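Local coordinates for acyl-CoA N-acyltransferases (NAT) superfamily protein (Arabidopsis thaliana, PDB 6TH0) that probably transfers the acetyl group of acetyl-CoA to N-terminal methionines of transmembrane proteins and to protein lysines, as an NAA60 member of the GNAT acetyltransferase family, at residues A[68-73]-A[96-101]; A[77-82]-A[175-180]. All blocks are in the same frame, centred on the assembly; numbering follows the deposited sequence.

Contact 1 of 2, residues A[68-73]-A[96-101]. With ACO (acetyl coenzyme *a), chain C.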
loop_
_atom_site.group_PDB
_atom_site.type_symbol
_atom_site.label_atom_id
_atom_site.label_comp_id
_atom_site.label_asym_id
_atom_site.label_seq_id
_atom_site.Cartn_x
_atom_site.Cartn_y
_atom_site.Cartn_z
ATOM N N THR A 68 -3.919 0.207 0.450
ATOM C CA THR A 68 -4.127 0.214 1.898
ATOM C C THR A 68 -2.788 0.292 2.630
ATOM O O THR A 68 -1.767 -0.222 2.151
ATOM C CB THR A 68 -4.883 -1.019 2.363
ATOM O OG1 THR A 68 -4.109 -2.183 2.055
ATOM C CG2 THR A 68 -6.240 -1.101 1.664
ATOM N N ALA A 69 -2.784 0.963 3.786
ATOM C CA ALA A 69 -1.551 1.173 4.529
ATOM C C ALA A 69 -1.872 1.276 6.019
ATOM O O ALA A 69 -2.965 1.690 6.410
ATOM C CB ALA A 69 -0.807 2.437 4.066
ATOM N N LYS A 70 -0.888 0.972 6.853
ATOM C CA LYS A 70 -1.094 1.122 8.286
ATOM C C LYS A 70 0.071 1.877 8.881
ATOM O O LYS A 70 1.160 1.946 8.307
ATOM C CB LYS A 70 -1.263 -0.221 9.011
ATOM C CG LYS A 70 -0.018 -1.098 9.010
ATOM C CD LYS A 70 -0.209 -2.275 9.956
ATOM C CE LYS A 70 0.993 -3.212 9.957
ATOM N NZ LYS A 70 0.778 -4.348 10.897
ATOM N N ILE A 71 -0.186 2.430 10.045
ATOM C CA ILE A 71 0.789 3.258 10.728
ATOM C C ILE A 71 1.559 2.383 11.703
ATOM O O ILE A 71 0.971 1.568 12.428
ATOM C CB ILE A 71 0.075 4.425 11.421
ATOM C CG1 ILE A 71 -0.773 5.172 10.385
ATOM C CG2 ILE A 71 1.091 5.364 12.035
ATOM C CD1 ILE A 71 0.030 5.841 9.292
ATOM N N VAL A 72 2.878 2.577 11.745
ATOM C CA VAL A 72 3.809 1.749 12.501
ATOM C C VAL A 72 4.719 2.664 13.312
ATOM O O VAL A 72 5.285 3.613 12.761
ATOM C CB VAL A 72 4.658 0.884 11.542
ATOM C CG1 VAL A 72 5.559 -0.062 12.298
ATOM C CG2 VAL A 72 3.753 0.113 10.570
ATOM N N LEU A 73 4.873 2.386 14.604
ATOM C CA LEU A 73 5.880 3.101 15.373
ATOM C C LEU A 73 7.263 2.758 14.834
ATOM O O LEU A 73 7.600 1.584 14.660
ATOM C CB LEU A 73 5.779 2.750 16.857
ATOM C CG LEU A 73 4.598 3.364 17.610
ATOM C CD1 LEU A 73 4.512 2.804 19.014
ATOM C CD2 LEU A 73 4.796 4.879 17.678
ATOM N N TYR A 96 3.252 1.850 6.345
ATOM C CA TYR A 96 3.516 0.550 5.732
ATOM C C TYR A 96 2.419 0.238 4.719
ATOM O O TYR A 96 1.267 0.023 5.098
ATOM C CB TYR A 96 3.576 -0.541 6.810
ATOM C CG TYR A 96 3.890 -1.930 6.289
ATOM C CD1 TYR A 96 5.188 -2.280 5.914
ATOM C CD2 TYR A 96 2.891 -2.898 6.189
ATOM C CE1 TYR A 96 5.486 -3.544 5.436
ATOM C CE2 TYR A 96 3.173 -4.166 5.705
ATOM C CZ TYR A 96 4.464 -4.488 5.332
ATOM O OH TYR A 96 4.732 -5.757 4.865
ATOM N N ILE A 97 2.779 0.161 3.438
ATOM C CA ILE A 97 1.776 -0.212 2.443
ATOM C C ILE A 97 1.512 -1.701 2.561
ATOM O O ILE A 97 2.446 -2.520 2.539
ATOM C CB ILE A 97 2.232 0.159 1.025
ATOM C CG1 ILE A 97 2.212 1.677 0.834
ATOM C CG2 ILE A 97 1.328 -0.567 -0.021
ATOM C CD1 ILE A 97 2.972 2.142 -0.386
ATOM N N LEU A 98 0.237 -2.052 2.722
ATOM C CA LEU A 98 -0.221 -3.423 2.869
ATOM C C LEU A 98 -0.601 -4.008 1.506
ATOM O O LEU A 98 -0.065 -5.036 1.090
ATOM C CB LEU A 98 -1.436 -3.477 3.783
ATOM C CG LEU A 98 -1.208 -3.046 5.249
ATOM C CD1 LEU A 98 -2.512 -2.598 5.855
ATOM C CD2 LEU A 98 -0.688 -4.247 6.004
ATOM N N THR A 99 -1.535 -3.363 0.817
ATOM C CA THR A 99 -1.999 -3.889 -0.463
ATOM C C THR A 99 -2.103 -2.767 -1.484
ATOM O O THR A 99 -2.233 -1.590 -1.152
ATOM C CB THR A 99 -3.352 -4.591 -0.331
ATOM O OG1 THR A 99 -4.386 -3.625 -0.100
ATOM C CG2 THR A 99 -3.344 -5.623 0.795
ATOM N N LEU A 100 -2.037 -3.162 -2.757
ATOM C CA LEU A 100 -2.122 -2.230 -3.871
ATOM C C LEU A 100 -2.601 -3.044 -5.059
ATOM O O LEU A 100 -2.104 -4.151 -5.248
ATOM C CB LEU A 100 -0.762 -1.595 -4.167
ATOM C CG LEU A 100 -0.592 -0.868 -5.489
ATOM C CD1 LEU A 100 -1.302 0.476 -5.437
ATOM C CD2 LEU A 100 0.886 -0.685 -5.806
ATOM N N GLY A 101 -3.575 -2.532 -5.808
ATOM C CA GLY A 101 -4.061 -3.239 -6.984
ATOM C C GLY A 101 -4.845 -2.321 -7.887
ATOM O O GLY A 101 -5.473 -1.364 -7.428
HETATM N N1A ACO C . 1.090 4.769 -21.499
HETATM C C2A ACO C . 1.747 3.560 -21.537
HETATM N N3A ACO C . 2.307 2.830 -20.557
HETATM C C4A ACO C . 2.171 3.441 -19.317
HETATM C C5A ACO C . 1.513 4.696 -19.116
HETATM C C6A ACO C . 0.982 5.332 -20.255
HETATM N N6A ACO C . 0.340 6.535 -20.126
HETATM N N7A ACO C . 1.525 5.065 -17.764
HETATM C C8A ACO C . 2.177 4.050 -17.160
HETATM N N9A ACO C . 2.588 3.055 -18.047
HETATM C C1B ACO C . 3.326 1.828 -17.742
HETATM C C2B ACO C . 4.446 2.008 -16.617
HETATM O O2B ACO C . 5.580 2.530 -17.171
HETATM C C3B ACO C . 4.578 0.434 -16.358
HETATM O O3B ACO C . 5.222 -0.034 -17.439
HETATM P P3B ACO C . 6.283 -1.490 -17.069
HETATM O O7A ACO C . 5.147 -2.462 -16.886
HETATM O O8A ACO C . 7.130 -1.643 -18.321
HETATM O O9A ACO C . 6.944 -1.016 -15.796
HETATM C C4B ACO C . 3.079 -0.019 -16.317
HETATM O O4B ACO C . 2.369 0.835 -17.273
HETATM C C5B ACO C . 2.492 0.055 -14.896
HETATM O O5B ACO C . 2.662 1.320 -14.336
HETATM P P1A ACO C . 1.232 1.797 -13.667
HETATM O O1A ACO C . 0.199 1.901 -14.726
HETATM O O2A ACO C . 1.537 2.953 -12.755
HETATM O O3A ACO C . 0.652 0.609 -12.608
HETATM P P2A ACO C . -0.739 -0.053 -12.999
HETATM O O4A ACO C . -1.894 0.835 -12.713
HETATM O O5A ACO C . -0.708 -0.860 -14.270
HETATM O O6A ACO C . -0.948 -1.267 -11.774
HETATM C CBP ACO C . -0.032 -3.020 -10.403
HETATM C CCP ACO C . 0.268 -1.822 -11.406
HETATM C CDP ACO C . -0.577 -2.415 -9.131
HETATM C CEP ACO C . 1.249 -3.807 -10.118
HETATM C CAP ACO C . -1.091 -3.895 -11.125
HETATM O OAP ACO C . -0.507 -4.622 -12.202
HETATM C C9P ACO C . -1.778 -4.923 -10.229
HETATM O O9P ACO C . -2.837 -4.665 -9.700
HETATM N N8P ACO C . -1.206 -6.172 -10.101
HETATM C C7P ACO C . -1.826 -7.237 -9.244
HETATM C C6P ACO C . -1.783 -6.847 -7.796
HETATM C C5P ACO C . -0.348 -6.766 -7.409
HETATM O O5P ACO C . 0.531 -7.505 -7.824
HETATM N N4P ACO C . -0.018 -5.764 -6.519
HETATM C C3P ACO C . 1.398 -5.683 -6.165
HETATM C C2P ACO C . 1.536 -5.144 -4.787
HETATM S S1P ACO C . 3.350 -5.092 -4.383
HETATM C C ACO C . 3.456 -6.745 -3.700
HETATM O O ACO C . 3.988 -7.659 -4.280
HETATM C CH3 ACO C . 2.819 -6.966 -2.427
#

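Contact 2 of 2, residues A[77-82]-A[175-180]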
loop_
_atom_site.group_PDB
_atom_site.type_symbol
_atom_site.label_atom_id
_atom_site.label_comp_id
_atom_site.label_asym_id
_atom_site.label_seq_id
_atom_site.Cartn_x
_atom_site.Cartn_y
_atom_site.Cartn_z
ATOM N N SER A 77 9.307 -1.127 13.983
ATOM C CA SER A 77 9.327 -1.595 12.606
ATOM C C SER A 77 10.590 -2.407 12.359
ATOM O O SER A 77 11.597 -2.263 13.059
ATOM C CB SER A 77 9.278 -0.420 11.626
ATOM O OG SER A 77 10.521 0.269 11.640
ATOM N N GLU A 78 10.541 -3.242 11.322
ATOM C CA GLU A 78 11.720 -4.026 10.987
ATOM C C GLU A 78 12.836 -3.206 10.351
ATOM O O GLU A 78 13.939 -3.734 10.189
ATOM C CB GLU A 78 11.336 -5.156 10.038
ATOM C CG GLU A 78 10.970 -4.673 8.659
ATOM C CD GLU A 78 10.254 -5.735 7.847
ATOM O OE1 GLU A 78 9.098 -6.067 8.192
ATOM O OE2 GLU A 78 10.847 -6.227 6.860
ATOM N N ILE A 79 12.592 -1.950 9.984
ATOM C CA ILE A 79 13.631 -1.126 9.379
ATOM C C ILE A 79 14.157 -0.097 10.369
ATOM O O ILE A 79 14.837 0.854 9.978
ATOM C CB ILE A 79 13.144 -0.439 8.094
ATOM C CG1 ILE A 79 11.977 0.493 8.405
ATOM C CG2 ILE A 79 12.766 -1.469 7.046
ATOM C CD1 ILE A 79 11.496 1.260 7.217
ATOM N N SER A 80 13.884 -0.294 11.657
ATOM C CA SER A 80 14.410 0.612 12.663
ATOM C C SER A 80 15.930 0.667 12.599
ATOM O O SER A 80 16.532 1.686 12.951
ATOM C CB SER A 80 13.941 0.187 14.054
ATOM O OG SER A 80 14.311 1.149 15.015
ATOM N N ASP A 81 16.566 -0.427 12.167
ATOM C CA ASP A 81 18.018 -0.453 12.057
ATOM C C ASP A 81 18.527 0.498 10.983
ATOM O O ASP A 81 19.720 0.817 10.968
ATOM C CB ASP A 81 18.518 -1.863 11.744
ATOM C CG ASP A 81 17.982 -2.395 10.419
ATOM O OD1 ASP A 81 16.755 -2.386 10.205
ATOM O OD2 ASP A 81 18.805 -2.800 9.569
ATOM N N LEU A 82 17.658 0.952 10.086
ATOM C CA LEU A 82 18.094 1.786 8.973
ATOM C C LEU A 82 17.976 3.273 9.268
ATOM O O LEU A 82 18.437 4.087 8.458
ATOM C CB LEU A 82 17.257 1.465 7.731
ATOM C CG LEU A 82 17.217 0.034 7.204
ATOM C CD1 LEU A 82 16.283 -0.008 6.020
ATOM C CD2 LEU A 82 18.612 -0.449 6.820
ATOM N N VAL A 175 11.874 0.759 0.743
ATOM C CA VAL A 175 11.704 1.882 1.661
ATOM C C VAL A 175 11.813 3.190 0.893
ATOM O O VAL A 175 12.560 3.293 -0.087
ATOM C CB VAL A 175 12.719 1.859 2.828
ATOM C CG1 VAL A 175 12.637 0.548 3.583
ATOM C CG2 VAL A 175 14.130 2.108 2.318
ATOM N N TYR A 176 10.988 4.163 1.275
ATOM C CA TYR A 176 11.147 5.550 0.848
ATOM C C TYR A 176 11.217 6.427 2.094
ATOM O O TYR A 176 10.192 6.676 2.740
ATOM C CB TYR A 176 9.999 6.006 -0.051
ATOM C CG TYR A 176 10.189 7.406 -0.587
ATOM C CD1 TYR A 176 10.997 7.641 -1.691
ATOM C CD2 TYR A 176 9.569 8.484 0.006
ATOM C CE1 TYR A 176 11.181 8.921 -2.186
ATOM C CE2 TYR A 176 9.744 9.768 -0.479
ATOM C CZ TYR A 176 10.548 9.980 -1.573
ATOM O OH TYR A 176 10.722 11.260 -2.049
ATOM N N PHE A 177 12.403 6.948 2.396
ATOM C CA PHE A 177 12.569 7.831 3.548
ATOM C C PHE A 177 12.396 9.281 3.115
ATOM O O PHE A 177 12.945 9.705 2.094
ATOM C CB PHE A 177 13.926 7.635 4.226
ATOM C CG PHE A 177 14.026 6.373 5.034
ATOM C CD1 PHE A 177 13.441 6.307 6.300
ATOM C CD2 PHE A 177 14.739 5.281 4.575
ATOM C CE1 PHE A 177 13.517 5.154 7.071
ATOM C CE2 PHE A 177 14.814 4.107 5.340
ATOM C CZ PHE A 177 14.198 4.050 6.599
ATOM N N ILE A 178 11.659 10.046 3.924
ATOM C CA ILE A 178 11.413 11.447 3.605
ATOM C C ILE A 178 12.704 12.243 3.672
ATOM O O ILE A 178 12.914 13.175 2.886
ATOM C CB ILE A 178 10.357 12.043 4.552
ATOM C CG1 ILE A 178 9.006 11.349 4.389
ATOM C CG2 ILE A 178 10.236 13.542 4.322
ATOM C CD1 ILE A 178 8.511 11.259 2.951
ATOM N N ASN A 179 13.586 11.893 4.604
ATOM C CA ASN A 179 14.935 12.454 4.677
ATOM C C ASN A 179 15.901 11.271 4.726
ATOM O O ASN A 179 16.202 10.745 5.800
ATOM C CB ASN A 179 15.080 13.382 5.876
ATOM C CG ASN A 179 14.177 14.599 5.775
ATOM O OD1 ASN A 179 13.747 14.973 4.684
ATOM N ND2 ASN A 179 13.889 15.223 6.913
ATOM N N GLY A 180 16.361 10.839 3.552
ATOM C CA GLY A 180 17.249 9.695 3.445
ATOM C C GLY A 180 18.700 10.006 3.749
ATOM O O GLY A 180 19.477 9.110 4.078
#

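Contact 1 of 2, residues A[68-73]-A[96-101]
Lys70 and Tyr96 form an antiparallel hydrogen-bonded pair: Lys70 N to Tyr96 O and Tyr96 N to Lys70 O are both 2.9 Å, the latter nearly straight at 172°. The segment axes approach to 4.4 Å, with N-to-C directions 157° apart. Beyond the non-hydrogen-bonded pair Ala69-Ile97 the register slips by one residue. Leu98 and Thr99 both face Thr68, a classic beta bulge. Leu98 N gives Thr68 O a 2.8 Å bond, and Thr99 N adds a weak one of 3.4 Å to the same Thr68 O, while Thr68 N returns a bond to Thr99 O.

Thr68 holds OG1 between its own backbone N and carbonyl carbon (chi1 62°), where it meets Thr99 OG1 at 2.6 Å; Thr99 OG1 is also bonded to His23, so this buried hydroxyl has two partners. Leu98 lays CD1 against the opposing backbone, 3.9 Å from Ala69 C, and its CD2 lies at the edge of the Tyr96 ring. The Tyr96 hydroxyl is bonded to His135.

A bulge in this strand, 93-102, is a hallmark of the GNAT fold; just past it, Leu100 O accepts a 2.9 Å bond from N4P of acetyl-CoA. Strand 45-52 flanks residues 68-73, pairing Val46 with Ala69; strand 129-137 joins through Tyr133 and Ile97; helix 141-149 packs Tyr147 on Ile97 and Leu100.

Contact 2 of 2, residues A[77-82]-A[175-180]
With chi1 at 62°, Ile79 tucks CG1 over its own backbone, flanked by N and C, and then runs straight to CD1 (chi2 177°), which brings that methyl against both Val175 and Phe177. From the strand side, Phe177 turns CG beside its backbone N, anti to the carbonyl carbon (chi1 -74°); the two side chains come from opposite directions, and Ile79 CD1 meets the ring at its far atom, CZ. Ile79 CD1 therefore lies 3.9 Å from Val175 CG1, and the same CD1 is also 3.9 Å from Phe177 CZ.

Val175 presents one methyl branch to the loop: its CG1 also touches Ile79 CG2 at 4.0 Å, the two side chains sliding past one another in opposite directions. Leu82 touches the same two residues less closely. Its CB comes within 4.2 Å of Phe177 CZ, and its CD1 within 4.4 Å of Val175 CG1. These approaches are all between carbons, and the two segments together bury only 175 Å², so the contact is a small apolar patch.

The loop's local bonds are consistent with this: Ser77 to Ser80 is a type I turn, closed by a weak 3.3 Å bond from Ser80 N to Ser77 O, and in the following 3-10 segment Leu82 N binds Ile79 O at 2.8 Å, so that Ile79 and Leu82 both direct their side chains toward the strand.

The patch joins the loop after strand 63-73 to the end of strand 167-177, away from the acetyl-CoA site. Tyr133 of strand 129-137 touches both Ile79 and Val175, and Val155 of strand 153-164 meets Leu82 and Val175. Toward the same outer strand, Asp81 makes a salt bridge with Arg156.

In the fold
Contact 1 lies near the middle of the chain, yet includes an exposed Lys70, and pairs two adjacent strands of the mixed sheet; contact 2 is peripheral, about 16 Å from the chain centre, and partly buried, with Ile79 and Val175 buried where the loop between those strands packs on strand 167-177. The first relies on backbone hydrogen bonding and a buried hydroxyl pair, the second on apolar side chains alone. Their centres are about 14 Å apart, yet they touch, Val72 CG1 lying 3.8 Å from Ser77 CB. His135 bridges them chemically: its ND1 bonds Tyr96 and its NE2 bonds Glu78. Tyr133 also borders both. Contact 1 reaches acetyl-CoA directly; contact 2 is structural packing.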